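Local coordinates for protein glycerol Dehydrogenase (Unidentified, PDB 5XN8) that catalyses the NAD-dependent oxidation of glycerol to dihydroxyacetone and belongs to the metal-dependent family of iron-containing alcohol dehydrogenases, at residues C68-I73 and E136-L141; R86-V91 and K101-Y106; D208-E213 and L297-K302; L283-S288 and P345-A350. All coordinates share one frame; numbering follows the deposited sequence.

Contact 1 of 4, residues C68-I73 and E136-L141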
loop_
_atom_site.group_PDB
_atom_site.type_symbol
_atom_site.label_atom_id
_atom_site.label_comp_id
_atom_site.label_asym_id
_atom_site.label_seq_id
_atom_site.Cartn_x
_atom_site.Cartn_y
_atom_site.Cartn_z
ATOM N N CYS A 68 -14.820 -2.764 52.562
ATOM C CA CYS A 68 -13.372 -2.661 52.794
ATOM C C CYS A 68 -13.076 -1.449 53.678
ATOM O O CYS A 68 -12.665 -0.396 53.197
ATOM C CB CYS A 68 -12.614 -2.575 51.465
ATOM S SG CYS A 68 -10.802 -2.527 51.605
ATOM N N SER A 69 -13.306 -1.613 54.978
ATOM C CA SER A 69 -13.117 -0.551 55.960
ATOM C C SER A 69 -12.008 -0.905 56.924
ATOM O O SER A 69 -11.671 -2.077 57.075
ATOM C CB SER A 69 -14.419 -0.312 56.726
ATOM O OG SER A 69 -14.903 -1.507 57.296
ATOM N N HIS A 70 -11.437 0.109 57.566
ATOM C CA HIS A 70 -10.418 -0.095 58.601
ATOM C C HIS A 70 -10.932 -0.977 59.738
ATOM O O HIS A 70 -10.203 -1.834 60.229
ATOM C CB HIS A 70 -9.932 1.249 59.172
ATOM C CG HIS A 70 -8.956 1.963 58.289
ATOM N ND1 HIS A 70 -7.655 1.544 58.134
ATOM C CD2 HIS A 70 -9.085 3.073 57.523
ATOM C CE1 HIS A 70 -7.022 2.365 57.312
ATOM N NE2 HIS A 70 -7.873 3.293 56.915
ATOM N N VAL A 71 -12.194 -0.773 60.131
ATOM C CA VAL A 71 -12.841 -1.580 61.175
ATOM C C VAL A 71 -12.901 -3.054 60.767
ATOM O O VAL A 71 -12.584 -3.934 61.573
ATOM C CB VAL A 71 -14.273 -1.068 61.499
ATOM C CG1 VAL A 71 -15.027 -2.035 62.418
ATOM C CG2 VAL A 71 -14.215 0.325 62.120
ATOM N N GLU A 72 -13.310 -3.313 59.524
ATOM C CA GLU A 72 -13.435 -4.677 59.020
ATOM C C GLU A 72 -12.073 -5.367 58.928
ATOM O O GLU A 72 -11.952 -6.533 59.296
ATOM C CB GLU A 72 -14.142 -4.679 57.652
ATOM C CG GLU A 72 -14.467 -6.058 57.073
ATOM C CD GLU A 72 -15.453 -6.869 57.903
ATOM O OE1 GLU A 72 -16.142 -6.309 58.781
ATOM O OE2 GLU A 72 -15.554 -8.089 57.667
ATOM N N ILE A 73 -11.061 -4.641 58.454
ATOM C CA ILE A 73 -9.671 -5.141 58.392
ATOM C C ILE A 73 -9.199 -5.587 59.775
ATOM O O ILE A 73 -8.721 -6.714 59.926
ATOM C CB ILE A 73 -8.698 -4.067 57.814
ATOM C CG1 ILE A 73 -8.972 -3.835 56.321
ATOM C CG2 ILE A 73 -7.233 -4.447 58.004
ATOM C CD1 ILE A 73 -8.519 -2.474 55.847
ATOM N N GLU A 136 -19.084 5.349 52.314
ATOM C CA GLU A 136 -18.412 6.524 51.731
ATOM C C GLU A 136 -16.898 6.297 51.634
ATOM O O GLU A 136 -16.275 5.714 52.537
ATOM C CB GLU A 136 -18.685 7.807 52.551
ATOM C CG GLU A 136 -20.078 8.431 52.405
ATOM C CD GLU A 136 -20.616 8.420 50.977
ATOM O OE1 GLU A 136 -19.926 8.955 50.079
ATOM O OE2 GLU A 136 -21.721 7.870 50.746
ATOM N N PHE A 137 -16.310 6.748 50.523
ATOM C CA PHE A 137 -14.864 6.684 50.303
ATOM C C PHE A 137 -14.111 7.442 51.396
ATOM O O PHE A 137 -14.524 8.532 51.785
ATOM C CB PHE A 137 -14.512 7.258 48.914
ATOM C CG PHE A 137 -13.044 7.520 48.709
ATOM C CD1 PHE A 137 -12.187 6.495 48.317
ATOM C CD2 PHE A 137 -12.514 8.794 48.902
ATOM C CE1 PHE A 137 -10.830 6.740 48.124
ATOM C CE2 PHE A 137 -11.159 9.040 48.713
ATOM C CZ PHE A 137 -10.318 8.012 48.326
ATOM N N GLU A 138 -13.007 6.855 51.866
ATOM C CA GLU A 138 -12.164 7.440 52.918
ATOM C C GLU A 138 -10.765 7.800 52.399
ATOM O O GLU A 138 -10.352 8.959 52.478
ATOM C CB GLU A 138 -12.060 6.466 54.097
ATOM C CG GLU A 138 -11.503 7.077 55.371
ATOM C CD GLU A 138 -11.367 6.070 56.500
ATOM O OE1 GLU A 138 -12.166 5.112 56.576
ATOM O OE2 GLU A 138 -10.439 6.231 57.318
ATOM N N GLU A 139 -10.042 6.806 51.879
ATOM C CA GLU A 139 -8.665 7.001 51.406
ATOM C C GLU A 139 -8.201 5.866 50.485
ATOM O O GLU A 139 -8.943 4.908 50.248
ATOM C CB GLU A 139 -7.709 7.133 52.606
ATOM C CG GLU A 139 -7.767 5.972 53.591
ATOM C CD GLU A 139 -6.753 6.077 54.719
ATOM O OE1 GLU A 139 -5.576 6.389 54.444
ATOM O OE2 GLU A 139 -7.130 5.843 55.890
ATOM N N TYR A 140 -6.980 6.006 49.963
ATOM C CA TYR A 140 -6.280 4.948 49.237
ATOM C C TYR A 140 -5.079 4.478 50.051
ATOM O O TYR A 140 -4.289 5.302 50.517
ATOM C CB TYR A 140 -5.742 5.468 47.903
ATOM C CG TYR A 140 -6.768 5.776 46.837
ATOM C CD1 TYR A 140 -7.624 4.783 46.352
ATOM C CD2 TYR A 140 -6.849 7.053 46.273
ATOM C CE1 TYR A 140 -8.551 5.061 45.350
ATOM C CE2 TYR A 140 -7.771 7.338 45.275
ATOM C CZ TYR A 140 -8.614 6.344 44.815
ATOM O OH TYR A 140 -9.511 6.649 43.818
ATOM N N LEU A 141 -4.935 3.162 50.206
ATOM C CA LEU A 141 -3.706 2.572 50.735
ATOM C C LEU A 141 -2.908 1.962 49.579
ATOM O O LEU A 141 -3.317 0.962 48.983
ATOM C CB LEU A 141 -4.010 1.503 51.791
ATOM C CG LEU A 141 -4.672 1.999 53.084
ATOM C CD1 LEU A 141 -4.841 0.824 54.033
ATOM C CD2 LEU A 141 -3.918 3.146 53.744
#

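Contact 2 of 4, residues R86-V91 and K101-Y106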
loop_
_atom_site.group_PDB
_atom_site.type_symbol
_atom_site.label_atom_id
_atom_site.label_comp_id
_atom_site.label_asym_id
_atom_site.label_seq_id
_atom_site.Cartn_x
_atom_site.Cartn_y
_atom_site.Cartn_z
ATOM N N ARG A 86 -0.669 -18.358 57.957
ATOM C CA ARG A 86 0.570 -17.816 57.391
ATOM C C ARG A 86 0.396 -17.087 56.047
ATOM O O ARG A 86 1.344 -16.490 55.550
ATOM C CB ARG A 86 1.620 -18.932 57.267
ATOM C CG ARG A 86 2.247 -19.353 58.592
ATOM C CD ARG A 86 3.337 -18.384 59.032
ATOM N NE ARG A 86 2.851 -17.261 59.842
ATOM C CZ ARG A 86 3.390 -16.036 59.893
ATOM N NH1 ARG A 86 4.474 -15.706 59.179
ATOM N NH2 ARG A 86 2.823 -15.111 60.670
ATOM N N GLY A 87 -0.801 -17.145 55.468
ATOM C CA GLY A 87 -1.130 -16.373 54.275
ATOM C C GLY A 87 -2.570 -15.903 54.278
ATOM O O GLY A 87 -3.334 -16.243 55.177
ATOM N N VAL A 88 -2.928 -15.113 53.266
ATOM C CA VAL A 88 -4.282 -14.581 53.095
ATOM C C VAL A 88 -4.777 -14.863 51.677
ATOM O O VAL A 88 -4.072 -14.578 50.715
ATOM C CB VAL A 88 -4.338 -13.054 53.305
ATOM C CG1 VAL A 88 -5.777 -12.608 53.593
ATOM C CG2 VAL A 88 -3.417 -12.615 54.429
ATOM N N VAL A 89 -5.980 -15.424 51.560
ATOM C CA VAL A 89 -6.690 -15.555 50.287
ATOM C C VAL A 89 -7.958 -14.706 50.338
ATOM O O VAL A 89 -8.723 -14.791 51.289
ATOM C CB VAL A 89 -7.087 -17.023 49.982
ATOM C CG1 VAL A 89 -7.839 -17.127 48.657
ATOM C CG2 VAL A 89 -5.859 -17.927 49.989
ATOM N N GLY A 90 -8.162 -13.879 49.317
ATOM C CA GLY A 90 -9.423 -13.176 49.095
ATOM C C GLY A 90 -10.102 -13.781 47.876
ATOM O O GLY A 90 -9.451 -13.993 46.851
ATOM N N VAL A 91 -11.397 -14.078 47.996
ATOM C CA VAL A 91 -12.219 -14.579 46.885
ATOM C C VAL A 91 -13.417 -13.638 46.738
ATOM O O VAL A 91 -14.059 -13.317 47.732
ATOM C CB VAL A 91 -12.726 -16.020 47.157
ATOM C CG1 VAL A 91 -13.232 -16.671 45.880
ATOM C CG2 VAL A 91 -11.626 -16.876 47.766
ATOM N N LYS A 101 -5.637 -7.694 50.691
ATOM C CA LYS A 101 -4.346 -7.015 50.478
ATOM C C LYS A 101 -3.887 -6.261 51.712
ATOM O O LYS A 101 -2.706 -6.319 52.080
ATOM C CB LYS A 101 -4.421 -6.018 49.307
ATOM C CG LYS A 101 -4.538 -6.644 47.926
ATOM C CD LYS A 101 -4.664 -5.557 46.867
ATOM C CE LYS A 101 -5.122 -6.086 45.512
ATOM N NZ LYS A 101 -5.684 -4.995 44.668
ATOM N N ALA A 102 -4.816 -5.551 52.335
ATOM C CA ALA A 102 -4.545 -4.791 53.563
ATOM C C ALA A 102 -4.106 -5.704 54.696
ATOM O O ALA A 102 -3.112 -5.419 55.365
ATOM C CB ALA A 102 -5.778 -3.985 53.981
ATOM N N ILE A 103 -4.839 -6.803 54.889
ATOM C CA ILE A 103 -4.502 -7.806 55.911
ATOM C C ILE A 103 -3.090 -8.353 55.685
ATOM O O ILE A 103 -2.313 -8.475 56.634
ATOM C CB ILE A 103 -5.522 -8.972 55.932
ATOM C CG1 ILE A 103 -6.900 -8.485 56.407
ATOM C CG2 ILE A 103 -5.068 -10.103 56.855
ATOM C CD1 ILE A 103 -8.048 -9.348 55.931
ATOM N N GLY A 104 -2.765 -8.677 54.433
ATOM C CA GLY A 104 -1.435 -9.173 54.069
ATOM C C GLY A 104 -0.338 -8.163 54.323
ATOM O O GLY A 104 0.738 -8.518 54.826
ATOM N N TYR A 105 -0.618 -6.903 53.995
ATOM C CA TYR A 105 0.310 -5.806 54.251
ATOM C C TYR A 105 0.599 -5.621 55.742
ATOM O O TYR A 105 1.758 -5.690 56.162
ATOM C CB TYR A 105 -0.210 -4.483 53.656
ATOM C CG TYR A 105 0.612 -3.302 54.112
ATOM C CD1 TYR A 105 1.957 -3.191 53.758
ATOM C CD2 TYR A 105 0.069 -2.324 54.942
ATOM C CE1 TYR A 105 2.732 -2.129 54.207
ATOM C CE2 TYR A 105 0.833 -1.262 55.401
ATOM C CZ TYR A 105 2.161 -1.168 55.025
ATOM O OH TYR A 105 2.928 -0.117 55.473
ATOM N N TYR A 106 -0.444 -5.391 56.536
ATOM C CA TYR A 106 -0.267 -5.115 57.971
ATOM C C TYR A 106 0.314 -6.295 58.768
ATOM O O TYR A 106 0.999 -6.079 59.766
ATOM C CB TYR A 106 -1.573 -4.615 58.607
ATOM C CG TYR A 106 -1.985 -3.236 58.125
ATOM C CD1 TYR A 106 -1.203 -2.116 58.409
ATOM C CD2 TYR A 106 -3.159 -3.046 57.390
ATOM C CE1 TYR A 106 -1.569 -0.851 57.960
ATOM C CE2 TYR A 106 -3.526 -1.793 56.931
ATOM C CZ TYR A 106 -2.735 -0.693 57.218
ATOM O OH TYR A 106 -3.112 0.560 56.778
#

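Contact 3 of 4, residues D208-E213 and L297-K302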
loop_
_atom_site.group_PDB
_atom_site.type_symbol
_atom_site.label_atom_id
_atom_site.label_comp_id
_atom_site.label_asym_id
_atom_site.label_seq_id
_atom_site.Cartn_x
_atom_site.Cartn_y
_atom_site.Cartn_z
ATOM N N ASP A 208 -5.649 -2.893 21.621
ATOM C CA ASP A 208 -5.799 -3.672 20.375
ATOM C C ASP A 208 -6.559 -4.974 20.602
ATOM O O ASP A 208 -7.267 -5.446 19.713
ATOM C CB ASP A 208 -4.436 -3.999 19.733
ATOM C CG ASP A 208 -3.678 -2.753 19.267
ATOM O OD1 ASP A 208 -4.310 -1.739 18.877
ATOM O OD2 ASP A 208 -2.428 -2.796 19.286
ATOM N N THR A 209 -6.377 -5.566 21.777
ATOM C CA THR A 209 -7.090 -6.785 22.166
ATOM C C THR A 209 -8.590 -6.523 22.342
ATOM O O THR A 209 -9.402 -7.323 21.897
ATOM C CB THR A 209 -6.496 -7.403 23.450
ATOM O OG1 THR A 209 -5.112 -7.680 23.243
ATOM C CG2 THR A 209 -7.199 -8.694 23.826
ATOM N N LEU A 210 -8.958 -5.408 22.962
ATOM C CA LEU A 210 -10.386 -5.037 23.071
ATOM C C LEU A 210 -11.046 -4.934 21.698
ATOM O O LEU A 210 -12.119 -5.496 21.493
ATOM C CB LEU A 210 -10.581 -3.723 23.810
ATOM C CG LEU A 210 -10.296 -3.685 25.299
ATOM C CD1 LEU A 210 -10.403 -2.264 25.825
ATOM C CD2 LEU A 210 -11.233 -4.595 26.057
ATOM N N LEU A 211 -10.394 -4.254 20.760
ATOM C CA LEU A 211 -10.924 -4.093 19.405
ATOM C C LEU A 211 -10.998 -5.420 18.648
ATOM O O LEU A 211 -11.981 -5.696 17.961
ATOM C CB LEU A 211 -10.100 -3.080 18.604
ATOM C CG LEU A 211 -9.975 -1.655 19.180
ATOM C CD1 LEU A 211 -9.136 -0.807 18.222
ATOM C CD2 LEU A 211 -11.336 -1.006 19.483
ATOM N N ALA A 212 -9.971 -6.249 18.796
ATOM C CA ALA A 212 -9.934 -7.540 18.126
ATOM C C ALA A 212 -10.903 -8.561 18.734
ATOM O O ALA A 212 -11.600 -9.259 18.005
ATOM C CB ALA A 212 -8.514 -8.089 18.143
ATOM N N GLU A 213 -10.926 -8.644 20.064
ATOM C CA GLU A 213 -11.584 -9.739 20.789
ATOM C C GLU A 213 -12.839 -9.356 21.574
ATOM O O GLU A 213 -13.568 -10.237 22.010
ATOM C CB GLU A 213 -10.590 -10.368 21.781
ATOM C CG GLU A 213 -9.239 -10.767 21.188
ATOM C CD GLU A 213 -9.305 -11.881 20.156
ATOM O OE1 GLU A 213 -10.274 -12.655 20.170
ATOM O OE2 GLU A 213 -8.357 -11.990 19.338
ATOM N N LEU A 297 -16.092 5.215 19.902
ATOM C CA LEU A 297 -17.547 5.312 19.893
ATOM C C LEU A 297 -18.184 4.008 19.389
ATOM O O LEU A 297 -19.117 3.477 20.010
ATOM C CB LEU A 297 -18.004 6.463 18.994
ATOM C CG LEU A 297 -17.875 7.895 19.497
ATOM C CD1 LEU A 297 -18.180 8.843 18.350
ATOM C CD2 LEU A 297 -18.770 8.187 20.711
ATOM N N GLY A 298 -17.661 3.505 18.269
ATOM C CA GLY A 298 -18.114 2.254 17.676
ATOM C C GLY A 298 -17.961 1.064 18.584
ATOM O O GLY A 298 -18.868 0.248 18.686
ATOM N N PHE A 299 -16.825 0.981 19.265
ATOM C CA PHE A 299 -16.585 -0.068 20.261
ATOM C C PHE A 299 -17.583 0.027 21.408
ATOM O O PHE A 299 -18.253 -0.967 21.724
ATOM C CB PHE A 299 -15.155 0.004 20.803
ATOM C CG PHE A 299 -14.881 -0.960 21.921
ATOM C CD1 PHE A 299 -14.575 -2.289 21.648
ATOM C CD2 PHE A 299 -14.923 -0.542 23.250
ATOM C CE1 PHE A 299 -14.352 -3.195 22.670
ATOM C CE2 PHE A 299 -14.685 -1.438 24.278
ATOM C CZ PHE A 299 -14.402 -2.767 23.985
ATOM N N CYS A 300 -17.673 1.210 22.019
ATOM C CA CYS A 300 -18.586 1.451 23.147
ATOM C C CYS A 300 -20.065 1.134 22.829
ATOM O O CYS A 300 -20.716 0.430 23.592
ATOM C CB CYS A 300 -18.458 2.902 23.659
ATOM S SG CYS A 300 -16.999 3.284 24.645
ATOM N N GLU A 301 -20.585 1.641 21.715
ATOM C CA GLU A 301 -21.979 1.363 21.302
ATOM C C GLU A 301 -22.249 -0.126 21.142
ATOM O O GLU A 301 -23.288 -0.633 21.572
ATOM C CB GLU A 301 -22.315 2.069 19.985
ATOM C CG GLU A 301 -23.691 1.719 19.388
ATOM C CD GLU A 301 -24.047 2.531 18.161
ATOM O OE1 GLU A 301 -23.110 2.952 17.438
ATOM O OE2 GLU A 301 -25.250 2.757 17.895
ATOM N N LYS A 302 -21.299 -0.801 20.510
ATOM C CA LYS A 302 -21.399 -2.209 20.138
ATOM C C LYS A 302 -21.431 -3.106 21.357
ATOM O O LYS A 302 -22.230 -4.036 21.404
ATOM C CB LYS A 302 -20.205 -2.534 19.237
ATOM C CG LYS A 302 -20.088 -3.895 18.600
ATOM C CD LYS A 302 -19.046 -3.840 17.465
ATOM C CE LYS A 302 -17.601 -3.664 17.954
ATOM N NZ LYS A 302 -16.846 -2.639 17.177
#

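Contact 4 of 4, residues L283-S288 and P345-A350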
loop_
_atom_site.group_PDB
_atom_site.type_symbol
_atom_site.label_atom_id
_atom_site.label_comp_id
_atom_site.label_asym_id
_atom_site.label_seq_id
_atom_site.Cartn_x
_atom_site.Cartn_y
_atom_site.Cartn_z
ATOM N N LEU A 283 -10.350 11.990 24.764
ATOM C CA LEU A 283 -10.054 12.072 23.326
ATOM C C LEU A 283 -10.338 13.451 22.735
ATOM O O LEU A 283 -9.563 13.966 21.930
ATOM C CB LEU A 283 -10.854 11.025 22.543
ATOM C CG LEU A 283 -10.589 9.546 22.796
ATOM C CD1 LEU A 283 -11.488 8.719 21.892
ATOM C CD2 LEU A 283 -9.130 9.187 22.601
ATOM N N VAL A 284 -11.458 14.037 23.131
ATOM C CA VAL A 284 -11.831 15.403 22.752
ATOM C C VAL A 284 -10.883 16.415 23.393
ATOM O O VAL A 284 -10.582 17.450 22.797
ATOM C CB VAL A 284 -13.288 15.707 23.155
ATOM C CG1 VAL A 284 -13.627 17.183 22.951
ATOM C CG2 VAL A 284 -14.248 14.826 22.352
ATOM N N LEU A 285 -10.425 16.100 24.601
ATOM C CA LEU A 285 -9.497 16.937 25.365
ATOM C C LEU A 285 -8.108 17.026 24.726
ATOM O O LEU A 285 -7.557 18.122 24.595
ATOM C CB LEU A 285 -9.373 16.389 26.792
ATOM C CG LEU A 285 -8.763 17.265 27.882
ATOM C CD1 LEU A 285 -9.585 18.527 28.063
ATOM C CD2 LEU A 285 -8.682 16.472 29.164
ATOM N N GLN A 286 -7.552 15.875 24.347
ATOM C CA GLN A 286 -6.250 15.817 23.642
ATOM C C GLN A 286 -6.368 15.955 22.115
ATOM O O GLN A 286 -5.368 15.886 21.406
ATOM C CB GLN A 286 -5.475 14.546 24.028
ATOM C CG GLN A 286 -5.984 13.230 23.439
ATOM C CD GLN A 286 -5.489 12.006 24.205
ATOM O OE1 GLN A 286 -5.212 12.074 25.407
ATOM N NE2 GLN A 286 -5.399 10.875 23.520
ATOM N N ASN A 287 -7.588 16.171 21.622
ATOM C CA ASN A 287 -7.864 16.354 20.198
ATOM C C ASN A 287 -7.357 15.202 19.350
ATOM O O ASN A 287 -6.581 15.388 18.421
ATOM C CB ASN A 287 -7.311 17.698 19.698
ATOM C CG ASN A 287 -7.857 18.073 18.346
ATOM O OD1 ASN A 287 -9.050 17.913 18.094
ATOM N ND2 ASN A 287 -6.986 18.548 17.460
ATOM N N SER A 288 -7.804 13.999 19.696
ATOM C CA SER A 288 -7.508 12.827 18.904
ATOM C C SER A 288 -8.261 12.948 17.588
ATOM O O SER A 288 -9.288 13.608 17.537
ATOM C CB SER A 288 -7.851 11.561 19.684
ATOM O OG SER A 288 -9.209 11.132 19.636
ATOM N N PRO A 345 -10.460 23.783 34.511
ATOM C CA PRO A 345 -11.855 23.330 34.635
ATOM C C PRO A 345 -12.755 23.720 33.457
ATOM O O PRO A 345 -13.707 23.004 33.169
ATOM C CB PRO A 345 -12.324 24.004 35.930
ATOM C CG PRO A 345 -11.086 24.167 36.733
ATOM C CD PRO A 345 -10.016 24.492 35.731
ATOM N N GLU A 346 -12.448 24.835 32.786
ATOM C CA GLU A 346 -13.179 25.250 31.575
ATOM C C GLU A 346 -12.991 24.267 30.413
ATOM O O GLU A 346 -13.940 23.967 29.695
ATOM C CB GLU A 346 -12.763 26.662 31.122
ATOM C CG GLU A 346 -13.183 27.798 32.053
ATOM C CD GLU A 346 -12.200 28.111 33.184
ATOM O OE1 GLU A 346 -11.289 27.286 33.475
ATOM O OE2 GLU A 346 -12.369 29.179 33.808
ATOM N N GLN A 347 -11.779 23.754 30.242
ATOM C CA GLN A 347 -11.469 22.891 29.099
ATOM C C GLN A 347 -11.905 21.430 29.328
ATOM O O GLN A 347 -12.118 20.709 28.351
ATOM C CB GLN A 347 -10.006 23.037 28.654
ATOM C CG GLN A 347 -9.050 21.906 28.986
ATOM C CD GLN A 347 -7.618 22.196 28.538
ATOM O OE1 GLN A 347 -7.174 23.365 28.527
ATOM N NE2 GLN A 347 -6.863 21.135 28.178
ATOM N N VAL A 348 -12.037 21.002 30.587
ATOM C CA VAL A 348 -12.695 19.712 30.901
ATOM C C VAL A 348 -14.231 19.800 30.713
ATOM O O VAL A 348 -14.843 18.865 30.204
ATOM C CB VAL A 348 -12.322 19.196 32.324
ATOM C CG1 VAL A 348 -13.227 18.064 32.811
ATOM C CG2 VAL A 348 -10.880 18.730 32.346
ATOM N N HIS A 349 -14.839 20.903 31.145
ATOM C CA HIS A 349 -16.267 21.172 30.906
ATOM C C HIS A 349 -16.540 21.106 29.394
ATOM O O HIS A 349 -17.428 20.379 28.949
ATOM C CB HIS A 349 -16.639 22.539 31.521
ATOM C CG HIS A 349 -18.009 23.048 31.174
ATOM N ND1 HIS A 349 -18.259 23.806 30.051
ATOM C CD2 HIS A 349 -19.183 22.983 31.853
ATOM C CE1 HIS A 349 -19.535 24.151 30.029
ATOM N NE2 HIS A 349 -20.124 23.654 31.106
ATOM N N ALA A 350 -15.727 21.828 28.631
ATOM C CA ALA A 350 -15.766 21.833 27.164
ATOM C C ALA A 350 -15.703 20.451 26.537
ATOM O O ALA A 350 -16.509 20.107 25.659
ATOM C CB ALA A 350 -14.620 22.678 26.624
#

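Contact 1 of 4, residues C68-I73 and E136-L141
His70 NE2 donates a hydrogen bond to Glu139 OE2 across 2.8 Å, bent to 152° at the hydrogen. The carboxylate oxygen lies near the imidazole plane at the ring's edge, whereas the nitrogen meets that oxygen from above the carboxylate plane, 50° out of it. Glu139 reaches this point by a first torsion of 55°, which sets CG between the backbone N and the carbonyl carbon; beyond CG the chain is extended and crosses the histidine at about a right angle. Glu138 comes to the same edge, its OE2 resting 3.4 Å from His70 CD2 without a hydrogen bond. Glu138 and Glu139 form a classic beta bulge opposite Ile130 of the adjoining strand, which is consistent with both carboxylates reaching one histidine. Leu141 adds an apolar touch, its CD1 4.2 Å from His70 CE1. At the start of helix 70-83, Ser69 is the N-cap, with its OG accepting from Glu72 N at 3.3 Å, and His70 follows directly, in the first turn. The hairpin of strands 127-131 and 137-142 also holds Leu127 and Tyr131, likely NAD(+) contacts. Two carboxylates at one imidazole edge would, taken alone, tend to favour a positively charged His70, though Arg74 lies close by.

Contact 2 of 4, residues R86-V91 and K101-Y106
Val88 and Ile103 meet methyl to methyl, Val88 CG2 lying 3.9 Å from Ile103 CG2, and the two branched side chains cross at about a right angle. On the strand, a first torsion of -161° puts Val88 CG1 anti to the backbone N and leaves CG2 beside that nitrogen. Both methyls thereby face the helix, and CG1 makes a looser approach of 4.2 Å to the same Ile103 CG2. On the helix, Ile103 has CG1 anti to the carbonyl carbon (chi1 -67°), which leaves the short branch, CG2, to meet the valine. The next helical residue is Gly104, and Val88 CG2 packs directly on its backbone, 4.0 Å from Gly104 CA. With no side chain between them, helix and strand come close: the alpha carbons of Val88 and Gly104 are 6.2 Å apart. Strand 87-92 and helix 94-107 are the first two elements of a beta-alpha-beta crossover, and the helix opens with Gly94 and Lys95, probable NAD(+) contacts. Ile103 is wedged further against Leu76, Ile77 and Leu80 of helix 70-83, which lies alongside. Within the parallel sheet, Val88 bonds through its backbone to Pro110 and Val112, and Val89 to Phe33 and Ile35, placing this strand between 31-36 and 111-115.

Contact 3 of 4, residues D208-E213 and L297-K302
Phe299 reaches from helix 290-303 to helix 197-223, and its ring settles against Leu210 and Leu211. At the root, Phe299 CB lies 4.2 Å from Leu211 CD2. The first torsion, 175°, holds the ring anti to the backbone N and extends it away from its own helix. Past CG, the ring atom CD1 is 4.1 Å from the same Leu211 CD2 methyl, which approaches the ring obliquely. Farther out, CE1 comes to 3.4 Å from Leu210 O, a close contact between an aromatic CH and a backbone carbonyl rather than a hydrogen bond. This is helix-helix packing in the all-helical part of the fold, which in this family supplies metal ligands, with the ring lying between the helices: the alpha carbons of Leu211 and Phe299 are 7.0 Å apart. At the far end of the ring, Phe299 CZ is 3.9 Å from Leu210 CB. Leu210 and Phe299 are both buried and both also touch Leu173 of helix 162-185, the helix that bears the zinc ligand Asp171; Leu211, by contrast, sits at the exposed margin. From the same turn of helix 197-223, the CB of Glu213 is directed away from helix 290-303, and its carboxylate hydrogen-bonds Asn287 of a neighbouring subunit.

Contact 4 of 4, residues L283-S288 and P345-A350
Leu285 and Gln347 carry most of this contact, in which a single methyl meets both the backbone and the side chain of a polar residue. Leu285 CD1 sits 3.4 Å from Gln347 O and 3.5 Å from Gln347 CG, touching both the carbonyl and the aliphatic base of the side chain. Gln347 then runs on, extended beyond CG, and crosses the leucine at about a right angle, its NE2 passing 3.8 Å from the same CD1. The glutamine's first torsion of 106° lies off the usual staggered positions and turns CG to the leucine. No hydrogen bond joins the two segments; the amide nitrogen instead makes a weak one to Ala342 O.

Purely apolar contact is slighter. The other leucine branch, CD2, approaches Val348 CG2 at 4.5 Å, although the CB of Val348 is directed away and its side chain packs on Ala326 and Thr329 of helix 318-329.

Backbone bonds shape the first segment as helix 271-285 ends. Asn287 has positive phi, and Ser288 N reaches back to Leu283 O at 2.8 Å; with a weak bond from Asn287 N to Val284 O, the turn resembles a Schellman motif. It also faces a neighbouring subunit, whose Lys216 bonds to Asn287 OD1 and Ser288 O.

The pair thus joins the end of helix 271-285, which bears the zinc ligand His271, to the first turns of helix 345-363. Val284 continues the packing on Ala351, Thr354 and Leu358, while helix 162-185 supplies Phe177 against Leu283.

In the fold
Contacts 1 and 2 belong to the part of the chain that probably binds NAD(+) and touch each other, through Leu141 on Tyr106 and Ile73 on Ala102. Contact 1 lies at the surface and depends on a histidine-carboxylate hydrogen bond; contact 2 is buried and wholly apolar. Contacts 3 and 4 lie in the helical part, with centres 22 Å apart and segments that alternate along the sequence. Both are buried helix packings without hydrogen bonds between their segments, in which a hydrocarbon group rests on a backbone carbonyl. Both include residues that bond to neighbouring subunits, whereas contacts 1 and 2 meet no other chain.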